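PDB 4FGW: glycerol-3-phosphate dehydrogenase [NAD(+)] 1 from Saccharomyces cerevisiae, which reduces dihydroxyacetone phosphate to sn-glycerol 3-phosphate with NADH, driving the glycerol production that protects yeast cells from water loss under hyperosmotic stress. Local coordinates for residues K211-D214 against H215-K219; Y200-P203 against K204-G208; A297-A300 against D301-T305; E331-G335 against Q336-G340. One frame throughout, in Å; residues are numbered along the deposited sequence.

Contact 1. Residues K211-D214 against H215-K219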
loop_
_atom_site.group_PDB
_atom_site.type_symbol
_atom_site.label_atom_id
_atom_site.label_comp_id
_atom_site.label_asym_id
_atom_site.label_seq_id
_atom_site.Cartn_x
_atom_site.Cartn_y
_atom_site.Cartn_z
ATOM N N LYS A 211 -5.753 22.338 -30.749
ATOM C CA LYS A 211 -4.521 22.582 -31.506
ATOM C C LYS A 211 -3.355 21.776 -30.936
ATOM O O LYS A 211 -2.511 21.298 -31.695
ATOM C CB LYS A 211 -4.181 24.086 -31.517
ATOM C CG LYS A 211 -5.218 24.963 -32.211
ATOM C CD LYS A 211 -4.977 26.446 -31.952
ATOM C CE LYS A 211 -6.114 27.318 -32.438
ATOM N NZ LYS A 211 -6.240 27.310 -33.920
ATOM N N ASP A 212 -3.314 21.627 -29.601
ATOM C CA ASP A 212 -2.275 20.878 -28.894
ATOM C C ASP A 212 -2.862 20.011 -27.777
ATOM O O ASP A 212 -4.017 20.191 -27.385
ATOM C CB ASP A 212 -1.214 21.842 -28.327
ATOM C CG ASP A 212 0.196 21.282 -28.227
ATOM O OD1 ASP A 212 1.147 22.082 -28.206
ATOM O OD2 ASP A 212 0.344 20.040 -28.160
ATOM N N VAL A 213 -2.054 19.068 -27.267
ATOM C CA VAL A 213 -2.452 18.170 -26.193
ATOM C C VAL A 213 -2.141 18.727 -24.802
ATOM O O VAL A 213 -1.047 19.239 -24.552
ATOM C CB VAL A 213 -2.123 16.648 -26.399
ATOM C CG1 VAL A 213 -1.346 16.385 -27.687
ATOM C CG2 VAL A 213 -1.431 16.013 -25.188
ATOM N N ASP A 214 -3.148 18.663 -23.927
ATOM C CA ASP A 214 -3.097 19.059 -22.528
ATOM C C ASP A 214 -3.605 17.862 -21.713
ATOM O O ASP A 214 -3.824 16.789 -22.285
ATOM C CB ASP A 214 -3.929 20.345 -22.275
ATOM C CG ASP A 214 -5.350 20.381 -22.828
ATOM O OD1 ASP A 214 -5.941 19.294 -23.033
ATOM O OD2 ASP A 214 -5.887 21.497 -23.013
ATOM N N HIS A 215 -3.796 18.032 -20.399
ATOM C CA HIS A 215 -4.267 16.955 -19.529
ATOM C C HIS A 215 -5.705 16.533 -19.796
ATOM O O HIS A 215 -6.040 15.376 -19.559
ATOM C CB HIS A 215 -4.026 17.297 -18.057
ATOM C CG HIS A 215 -2.574 17.327 -17.687
ATOM N ND1 HIS A 215 -2.165 17.726 -16.432
ATOM C CD2 HIS A 215 -1.483 16.995 -18.417
ATOM C CE1 HIS A 215 -0.845 17.638 -16.442
ATOM N NE2 HIS A 215 -0.392 17.202 -17.617
ATOM N N LYS A 216 -6.535 17.449 -20.324
ATOM C CA LYS A 216 -7.932 17.188 -20.682
ATOM C C LYS A 216 -8.004 16.222 -21.872
ATOM O O LYS A 216 -8.805 15.285 -21.849
ATOM C CB LYS A 216 -8.678 18.500 -20.996
ATOM C CG LYS A 216 -9.006 19.343 -19.761
ATOM C CD LYS A 216 -10.452 19.846 -19.755
ATOM C CE LYS A 216 -10.651 21.175 -20.449
ATOM N NZ LYS A 216 -12.058 21.650 -20.336
ATOM N N VAL A 217 -7.149 16.450 -22.899
ATOM C CA VAL A 217 -7.044 15.628 -24.109
ATOM C C VAL A 217 -6.572 14.209 -23.723
ATOM O O VAL A 217 -7.167 13.226 -24.172
ATOM C CB VAL A 217 -6.157 16.315 -25.188
ATOM C CG1 VAL A 217 -5.729 15.343 -26.281
ATOM C CG2 VAL A 217 -6.870 17.522 -25.798
ATOM N N LEU A 218 -5.549 14.121 -22.843
ATOM C CA LEU A 218 -4.991 12.858 -22.343
ATOM C C LEU A 218 -5.972 12.077 -21.479
ATOM O O LEU A 218 -5.974 10.848 -21.540
ATOM C CB LEU A 218 -3.660 13.072 -21.602
ATOM C CG LEU A 218 -2.487 13.562 -22.462
ATOM C CD1 LEU A 218 -1.342 13.979 -21.603
ATOM C CD2 LEU A 218 -2.041 12.511 -23.478
ATOM N N LYS A 219 -6.814 12.783 -20.698
ATOM C CA LYS A 219 -7.862 12.174 -19.877
ATOM C C LYS A 219 -8.914 11.568 -20.792
ATOM O O LYS A 219 -9.298 10.425 -20.587
ATOM C CB LYS A 219 -8.497 13.206 -18.915
ATOM C CG LYS A 219 -9.620 12.651 -18.021
ATOM C CD LYS A 219 -9.125 12.014 -16.727
ATOM C CE LYS A 219 -10.279 11.645 -15.820
ATOM N NZ LYS A 219 -9.853 11.560 -14.393
#

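Contact 2. Residues Y200-P203 against K204-G208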
loop_
_atom_site.group_PDB
_atom_site.type_symbol
_atom_site.label_atom_id
_atom_site.label_comp_id
_atom_site.label_asym_id
_atom_site.label_seq_id
_atom_site.Cartn_x
_atom_site.Cartn_y
_atom_site.Cartn_z
ATOM N N TYR A 200 2.415 13.781 -17.977
ATOM C CA TYR A 200 2.866 14.598 -19.107
ATOM C C TYR A 200 3.099 16.033 -18.655
ATOM O O TYR A 200 2.216 16.649 -18.049
ATOM C CB TYR A 200 1.810 14.546 -20.232
ATOM C CG TYR A 200 2.127 15.332 -21.482
ATOM C CD1 TYR A 200 2.890 14.774 -22.505
ATOM C CD2 TYR A 200 1.581 16.595 -21.693
ATOM C CE1 TYR A 200 3.153 15.479 -23.678
ATOM C CE2 TYR A 200 1.835 17.309 -22.862
ATOM C CZ TYR A 200 2.626 16.749 -23.852
ATOM O OH TYR A 200 2.880 17.456 -25.003
ATOM N N HIS A 201 4.297 16.556 -18.932
ATOM C CA HIS A 201 4.634 17.943 -18.633
ATOM C C HIS A 201 4.222 18.742 -19.852
ATOM O O HIS A 201 4.688 18.448 -20.960
ATOM C CB HIS A 201 6.144 18.127 -18.380
ATOM C CG HIS A 201 6.625 17.532 -17.094
ATOM N ND1 HIS A 201 7.460 16.426 -17.078
ATOM C CD2 HIS A 201 6.374 17.909 -15.816
ATOM C CE1 HIS A 201 7.691 16.166 -15.801
ATOM N NE2 HIS A 201 7.053 17.027 -15.003
ATOM N N ILE A 202 3.314 19.718 -19.665
ATOM C CA ILE A 202 2.867 20.593 -20.748
ATOM C C ILE A 202 4.103 21.393 -21.190
ATOM O O ILE A 202 4.770 21.982 -20.336
ATOM C CB ILE A 202 1.659 21.479 -20.321
ATOM C CG1 ILE A 202 0.376 20.640 -20.212
ATOM C CG2 ILE A 202 1.443 22.657 -21.284
ATOM C CD1 ILE A 202 -0.192 20.636 -18.879
ATOM N N PRO A 203 4.486 21.332 -22.489
ATOM C CA PRO A 203 5.710 22.025 -22.923
ATOM C C PRO A 203 5.564 23.526 -23.171
ATOM O O PRO A 203 4.462 24.073 -23.116
ATOM C CB PRO A 203 6.103 21.268 -24.195
ATOM C CG PRO A 203 4.819 20.780 -24.749
ATOM C CD PRO A 203 3.837 20.630 -23.617
ATOM N N LYS A 204 6.700 24.186 -23.444
ATOM C CA LYS A 204 6.810 25.612 -23.764
ATOM C C LYS A 204 6.240 25.893 -25.163
ATOM O O LYS A 204 5.706 26.978 -25.410
ATOM C CB LYS A 204 8.277 26.079 -23.658
ATOM C CG LYS A 204 9.317 25.108 -24.255
ATOM C CD LYS A 204 10.384 24.651 -23.239
ATOM C CE LYS A 204 9.926 23.612 -22.229
ATOM N NZ LYS A 204 9.772 22.256 -22.825
ATOM N N ASP A 205 6.330 24.885 -26.054
ATOM C CA ASP A 205 5.876 24.869 -27.447
ATOM C C ASP A 205 4.333 24.834 -27.570
ATOM O O ASP A 205 3.801 25.002 -28.672
ATOM C CB ASP A 205 6.521 23.651 -28.155
ATOM C CG ASP A 205 6.247 23.494 -29.645
ATOM O OD1 ASP A 205 6.274 24.514 -30.367
ATOM O OD2 ASP A 205 6.041 22.344 -30.092
ATOM N N PHE A 206 3.630 24.636 -26.438
ATOM C CA PHE A 206 2.172 24.540 -26.330
ATOM C C PHE A 206 1.394 25.726 -26.914
ATOM O O PHE A 206 1.824 26.878 -26.786
ATOM C CB PHE A 206 1.780 24.292 -24.863
ATOM C CG PHE A 206 0.328 23.982 -24.593
ATOM C CD1 PHE A 206 -0.505 24.930 -24.010
ATOM C CD2 PHE A 206 -0.201 22.733 -24.895
ATOM C CE1 PHE A 206 -1.844 24.637 -23.743
ATOM C CE2 PHE A 206 -1.545 22.447 -24.643
ATOM C CZ PHE A 206 -2.355 23.396 -24.063
ATOM N N ARG A 207 0.248 25.431 -27.562
ATOM C CA ARG A 207 -0.653 26.440 -28.130
ATOM C C ARG A 207 -1.940 26.576 -27.302
ATOM O O ARG A 207 -2.161 27.642 -26.725
ATOM C CB ARG A 207 -0.911 26.287 -29.649
ATOM C CG ARG A 207 -0.730 24.890 -30.240
ATOM C CD ARG A 207 0.640 24.679 -30.864
ATOM N NE ARG A 207 1.077 23.291 -30.710
ATOM C CZ ARG A 207 0.972 22.354 -31.648
ATOM N NH1 ARG A 207 0.470 22.652 -32.840
ATOM N NH2 ARG A 207 1.384 21.115 -31.406
ATOM N N GLY A 208 -2.740 25.508 -27.214
ATOM C CA GLY A 208 -3.959 25.504 -26.409
ATOM C C GLY A 208 -5.275 25.292 -27.126
ATOM O O GLY A 208 -5.634 26.079 -28.002
#

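Contact 3. Residues A297-A300 against D301-T305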
loop_
_atom_site.group_PDB
_atom_site.type_symbol
_atom_site.label_atom_id
_atom_site.label_comp_id
_atom_site.label_asym_id
_atom_site.label_seq_id
_atom_site.Cartn_x
_atom_site.Cartn_y
_atom_site.Cartn_z
ATOM N N ALA A 297 0.420 4.284 -10.482
ATOM C CA ALA A 297 1.807 4.013 -10.845
ATOM C C ALA A 297 2.685 3.782 -9.611
ATOM O O ALA A 297 3.615 2.982 -9.679
ATOM C CB ALA A 297 2.349 5.169 -11.650
ATOM N N GLY A 298 2.354 4.457 -8.507
ATOM C CA GLY A 298 3.064 4.359 -7.241
ATOM C C GLY A 298 2.604 3.207 -6.380
ATOM O O GLY A 298 2.799 2.046 -6.746
ATOM N N VAL A 299 1.978 3.539 -5.233
ATOM C CA VAL A 299 1.478 2.621 -4.206
ATOM C C VAL A 299 0.671 1.406 -4.736
ATOM O O VAL A 299 0.953 0.269 -4.333
ATOM C CB VAL A 299 0.773 3.391 -3.045
ATOM C CG1 VAL A 299 -0.578 3.978 -3.471
ATOM C CG2 VAL A 299 0.615 2.512 -1.805
ATOM N N ALA A 300 -0.306 1.642 -5.638
ATOM C CA ALA A 300 -1.156 0.572 -6.185
ATOM C C ALA A 300 -0.330 -0.451 -6.982
ATOM O O ALA A 300 -0.498 -1.662 -6.788
ATOM C CB ALA A 300 -2.269 1.157 -7.047
ATOM N N ASP A 301 0.613 0.032 -7.813
ATOM C CA ASP A 301 1.463 -0.867 -8.582
ATOM C C ASP A 301 2.382 -1.684 -7.687
ATOM O O ASP A 301 2.604 -2.868 -7.950
ATOM C CB ASP A 301 2.217 -0.138 -9.695
ATOM C CG ASP A 301 2.510 -1.027 -10.885
ATOM O OD1 ASP A 301 2.027 -2.171 -10.902
ATOM O OD2 ASP A 301 3.222 -0.577 -11.799
ATOM N N LEU A 302 2.857 -1.069 -6.593
ATOM C CA LEU A 302 3.668 -1.747 -5.586
ATOM C C LEU A 302 2.842 -2.864 -4.904
ATOM O O LEU A 302 3.308 -3.997 -4.807
ATOM C CB LEU A 302 4.171 -0.726 -4.548
ATOM C CG LEU A 302 5.075 -1.265 -3.431
ATOM C CD1 LEU A 302 6.431 -1.722 -3.986
ATOM C CD2 LEU A 302 5.265 -0.236 -2.338
ATOM N N ILE A 303 1.611 -2.534 -4.452
ATOM C CA ILE A 303 0.705 -3.473 -3.790
ATOM C C ILE A 303 0.432 -4.708 -4.659
ATOM O O ILE A 303 0.658 -5.825 -4.200
ATOM C CB ILE A 303 -0.596 -2.777 -3.270
ATOM C CG1 ILE A 303 -0.265 -1.810 -2.110
ATOM C CG2 ILE A 303 -1.658 -3.824 -2.827
ATOM C CD1 ILE A 303 -1.408 -0.810 -1.715
ATOM N N THR A 304 -0.013 -4.509 -5.905
ATOM C CA THR A 304 -0.310 -5.618 -6.818
ATOM C C THR A 304 0.884 -6.532 -7.097
ATOM O O THR A 304 0.721 -7.754 -7.125
ATOM C CB THR A 304 -1.072 -5.145 -8.068
ATOM O OG1 THR A 304 -1.675 -6.285 -8.686
ATOM C CG2 THR A 304 -0.186 -4.400 -9.091
ATOM N N THR A 305 2.075 -5.932 -7.280
ATOM C CA THR A 305 3.326 -6.631 -7.568
ATOM C C THR A 305 3.759 -7.486 -6.380
ATOM O O THR A 305 4.149 -8.637 -6.560
ATOM C CB THR A 305 4.390 -5.629 -8.035
ATOM O OG1 THR A 305 3.863 -4.879 -9.134
ATOM C CG2 THR A 305 5.690 -6.305 -8.451
HETATM O O HOH W 1 4.131 1.895 -12.276
#

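Contact 4. Residues E331-G335 against Q336-G340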
loop_
_atom_site.group_PDB
_atom_site.type_symbol
_atom_site.label_atom_id
_atom_site.label_comp_id
_atom_site.label_asym_id
_atom_site.label_seq_id
_atom_site.Cartn_x
_atom_site.Cartn_y
_atom_site.Cartn_z
ATOM N N GLU A 331 12.554 -22.953 -12.644
ATOM C CA GLU A 331 11.549 -23.856 -12.077
ATOM C C GLU A 331 10.105 -23.361 -12.198
ATOM O O GLU A 331 9.202 -24.181 -12.377
ATOM C CB GLU A 331 11.881 -24.191 -10.612
ATOM C CG GLU A 331 11.333 -25.534 -10.159
ATOM C CD GLU A 331 11.474 -25.818 -8.678
ATOM O OE1 GLU A 331 10.477 -25.641 -7.941
ATOM O OE2 GLU A 331 12.576 -26.238 -8.255
ATOM N N LEU A 332 9.880 -22.042 -12.091
ATOM C CA LEU A 332 8.523 -21.495 -12.142
ATOM C C LEU A 332 8.188 -20.735 -13.420
ATOM O O LEU A 332 7.139 -20.991 -14.012
ATOM C CB LEU A 332 8.226 -20.591 -10.919
ATOM C CG LEU A 332 8.542 -21.121 -9.516
ATOM C CD1 LEU A 332 8.813 -19.975 -8.563
ATOM C CD2 LEU A 332 7.422 -22.004 -8.983
ATOM N N LEU A 333 9.044 -19.774 -13.817
ATOM C CA LEU A 333 8.766 -18.881 -14.945
ATOM C C LEU A 333 9.082 -19.414 -16.341
ATOM O O LEU A 333 8.750 -18.748 -17.328
ATOM C CB LEU A 333 9.394 -17.480 -14.737
ATOM C CG LEU A 333 9.579 -16.932 -13.308
ATOM C CD1 LEU A 333 10.315 -15.614 -13.342
ATOM C CD2 LEU A 333 8.250 -16.747 -12.591
ATOM N N ASN A 334 9.686 -20.615 -16.426
ATOM C CA ASN A 334 10.107 -21.280 -17.664
ATOM C C ASN A 334 10.861 -20.373 -18.675
ATOM O O ASN A 334 12.054 -20.134 -18.477
ATOM C CB ASN A 334 9.027 -22.232 -18.256
ATOM C CG ASN A 334 7.951 -21.640 -19.152
ATOM O OD1 ASN A 334 7.722 -22.116 -20.271
ATOM N ND2 ASN A 334 7.242 -20.626 -18.683
ATOM N N GLY A 335 10.165 -19.827 -19.673
ATOM C CA GLY A 335 10.757 -18.948 -20.676
ATOM C C GLY A 335 10.584 -17.473 -20.376
ATOM O O GLY A 335 10.541 -16.657 -21.301
ATOM N N GLN A 336 10.480 -17.122 -19.079
ATOM C CA GLN A 336 10.290 -15.750 -18.598
ATOM C C GLN A 336 11.258 -15.395 -17.464
ATOM O O GLN A 336 11.768 -16.288 -16.781
ATOM C CB GLN A 336 8.840 -15.524 -18.153
ATOM C CG GLN A 336 7.884 -15.234 -19.297
ATOM C CD GLN A 336 6.538 -14.817 -18.766
ATOM O OE1 GLN A 336 6.314 -13.652 -18.415
ATOM N NE2 GLN A 336 5.622 -15.769 -18.663
ATOM N N SER A 337 11.503 -14.088 -17.264
ATOM C CA SER A 337 12.423 -13.603 -16.236
ATOM C C SER A 337 11.768 -12.707 -15.185
ATOM O O SER A 337 10.829 -11.970 -15.491
ATOM C CB SER A 337 13.592 -12.865 -16.879
ATOM O OG SER A 337 14.272 -13.681 -17.820
ATOM N N ALA A 338 12.290 -12.762 -13.946
ATOM C CA ALA A 338 11.871 -11.897 -12.849
ATOM C C ALA A 338 12.802 -10.686 -12.929
ATOM O O ALA A 338 13.957 -10.748 -12.503
ATOM C CB ALA A 338 12.012 -12.613 -11.510
ATOM N N GLN A 339 12.312 -9.601 -13.519
ATOM C CA GLN A 339 13.137 -8.426 -13.786
ATOM C C GLN A 339 13.893 -7.932 -12.555
ATOM O O GLN A 339 15.068 -7.571 -12.638
ATOM C CB GLN A 339 12.283 -7.294 -14.363
ATOM C CG GLN A 339 12.844 -6.680 -15.635
ATOM C CD GLN A 339 14.299 -6.276 -15.496
ATOM O OE1 GLN A 339 14.608 -5.185 -15.016
ATOM N NE2 GLN A 339 15.200 -7.157 -15.914
ATOM N N GLY A 340 13.207 -7.914 -11.420
ATOM C CA GLY A 340 13.768 -7.398 -10.170
ATOM C C GLY A 340 15.151 -7.929 -9.826
ATOM O O GLY A 340 15.914 -7.259 -9.122
#

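Contact 1. Residues K211-D214 against H215-K219
At D214 a chi1 of 49° sets CG between the backbone N and the carbonyl carbon, which turns the carboxylate forward over the backbone of V217; V217 in turn has CG1 anti to its own N (chi1 165°), a setting that puts CG1 against V213 and CG2 against the acid. The bond that follows joins V217 N to D214 OD1 at 3.1 Å, and the donor lies nearly along the C-O axis of that oxygen. V217 CG2 rests against the same oxygen at 3.4 Å. The main chain adds an i to i+4 bond, from L218 N to D214 O at 3.2 Å. D214 is thus the N-cap of helix 215-222, and the amide-rich helix start would tend to stabilise its negative charge. The residues flanking this cap form a hydrophobic staple: V213, just before the N-cap, sends CG2 to L218 CG at 3.8 Å, the two side chains crossing at about a right angle. V213 CB also packs on V217 CG1 at 3.8 Å, adding a second apolar touch one residue earlier. An alanine at D214 would keep the backbone bond to L218, but V217 N would probably lose its capping acceptor and the first turn would be likely to fray. H215 leads away from the cap, and its NE2 is hydrogen-bonded to Y200 O.

Contact 2. Residues Y200-P203 against K204-G208
Apolar contact is carried by I202 and F206. The I202 CG2 methyl lies over one face of the F206 ring, 4.0 Å from its centroid and 23° off the normal, which meets the geometry of a CH-pi contact. It is displaced toward the ring's CB end, since its shortest approach is to F206 CG at 3.7 Å. F206 has CG anti to its backbone N (chi1 -172°), a setting that swings the ring back alongside I202; the opposite face is met near its rim by G208 N. The polar part is backbone only: F206 N donates a weak, long bond of 3.5 Å to P203 O. With K204 and D205 at the two middle positions, both with type I backbone angles, this closes a type I beta turn in the loop between strand 194-199 and helix 215-222, on the surface of the Rossmann-type domain. P203 O also lies 3.2 Å from F206 CB, in van der Waals contact. The K204 chain is bent at chi2, chi3 and chi4 and curls over the proline, bringing NZ to 4.0 Å from P203 CB. Beyond the loop, R146 forms a salt bridge with the D205 carboxylate and also packs on P203.

Contact 3. Residues A297-A300 against D301-T305
Three backbone hydrogen bonds carry most of this contact, each of the i to i+4 kind: L302 N to G298 O, I303 N to V299 O at 2.9 Å, and T304 N to A300 O at 3.0 Å, the last almost linear at 177°. One residue earlier the pattern breaks, with A297 O and D301 N 4.6 Å apart. Water takes up the slack there, donating to A297 O at 2.9 Å and to D301 OD2 at 2.7 Å, so the carboxylate is tied back to the widened pi-type turn. A side-chain bond follows within the next turn, where T305 OG1 donates to D301 O at 2.7 Å; T305 N reaches that oxygen from the other face of its plane. The apolar share is small: V299 and I303 lie side by side, V299 CG2 meeting I303 CD1 at 3.9 Å, on a flank packed by R270 and Q269 of the second subunit. With CG anti to its N (chi1 -151°), D301 directs OD2 to a salt bridge with K152, a probable substrate-binding residue. T305 OG1 is hydrogen-bonded to K245, by similarity the proton acceptor, consistent with this buried stretch of helix 296-307 forming part of the active-site wall.

Contact 4. Residues E331-G335 against Q336-G340
L333, at the C-terminal end of helix 325-333, meets the outgoing chain with both its side chain and its carbonyl. CG lies beside the backbone N, anti to the carbonyl carbon, and from there the branch CD1 runs alongside the following loop. It touches A338 CB at 3.9 Å and passes over the S337-A338 peptide, 3.5 Å from A338 N. The L333 CB sits 3.4 Å from Q336 O, so CB and the CD1 branch lie against the backbone of 336-338. The carbonyl is used twice, each time weakly: Q336 N donates to L333 O at 3.0 Å with a strongly bent N-H...O angle of 124°, and N334 ND2 folds back to the same oxygen at 2.8 Å. N334 leaves the helix with a positive phi of 46°, which asparagine adopts more readily than most residues; its side-chain amide folds back to the helix end. G335 completes the reversal; the backbone of N334 and G335 comes close to a type II' beta turn, spanned by the L333 to Q336 bond. Q336 then extends its chain away from the turn, with CB still 3.3 Å from L333 O, and its amide approaches R310, which by similarity binds substrate and NAD(+). A338 N is satisfied by E329, and G340 N by N311. Two bent bonds to one carbonyl give the turn limited polar restraint, which suggests that the chain leading to Q339, a probable NAD(+)-binding residue, is held jointly by the L333-A338 packing and by the bonds to E329 and N311.

Contacts 1 and 2 belong to one loop-to-helix excursion after strand 194-199 and touch directly, chiefly through the D212-R207 salt bridge and F206 packing on V213. Their centres lie 9 Å apart. Contacts 3 and 4 sit instead in the helical C-terminal part, centres about 20 Å apart and without touching. Only contact 3 is wholly buried, and it is built on regular helix bonds, with a water bridging where one helix bond is missing; contact 2 is a surface turn resting on a methyl-ring contact and one weak bond. Contacts 1 and 4, both partly buried, sit at the ends of two different helices, contact 1 at an N-terminus and contact 4 at a C-terminus: a carboxylate caps the start in contact 1, while a carbonyl accepts weak bonds at the finish in contact 4.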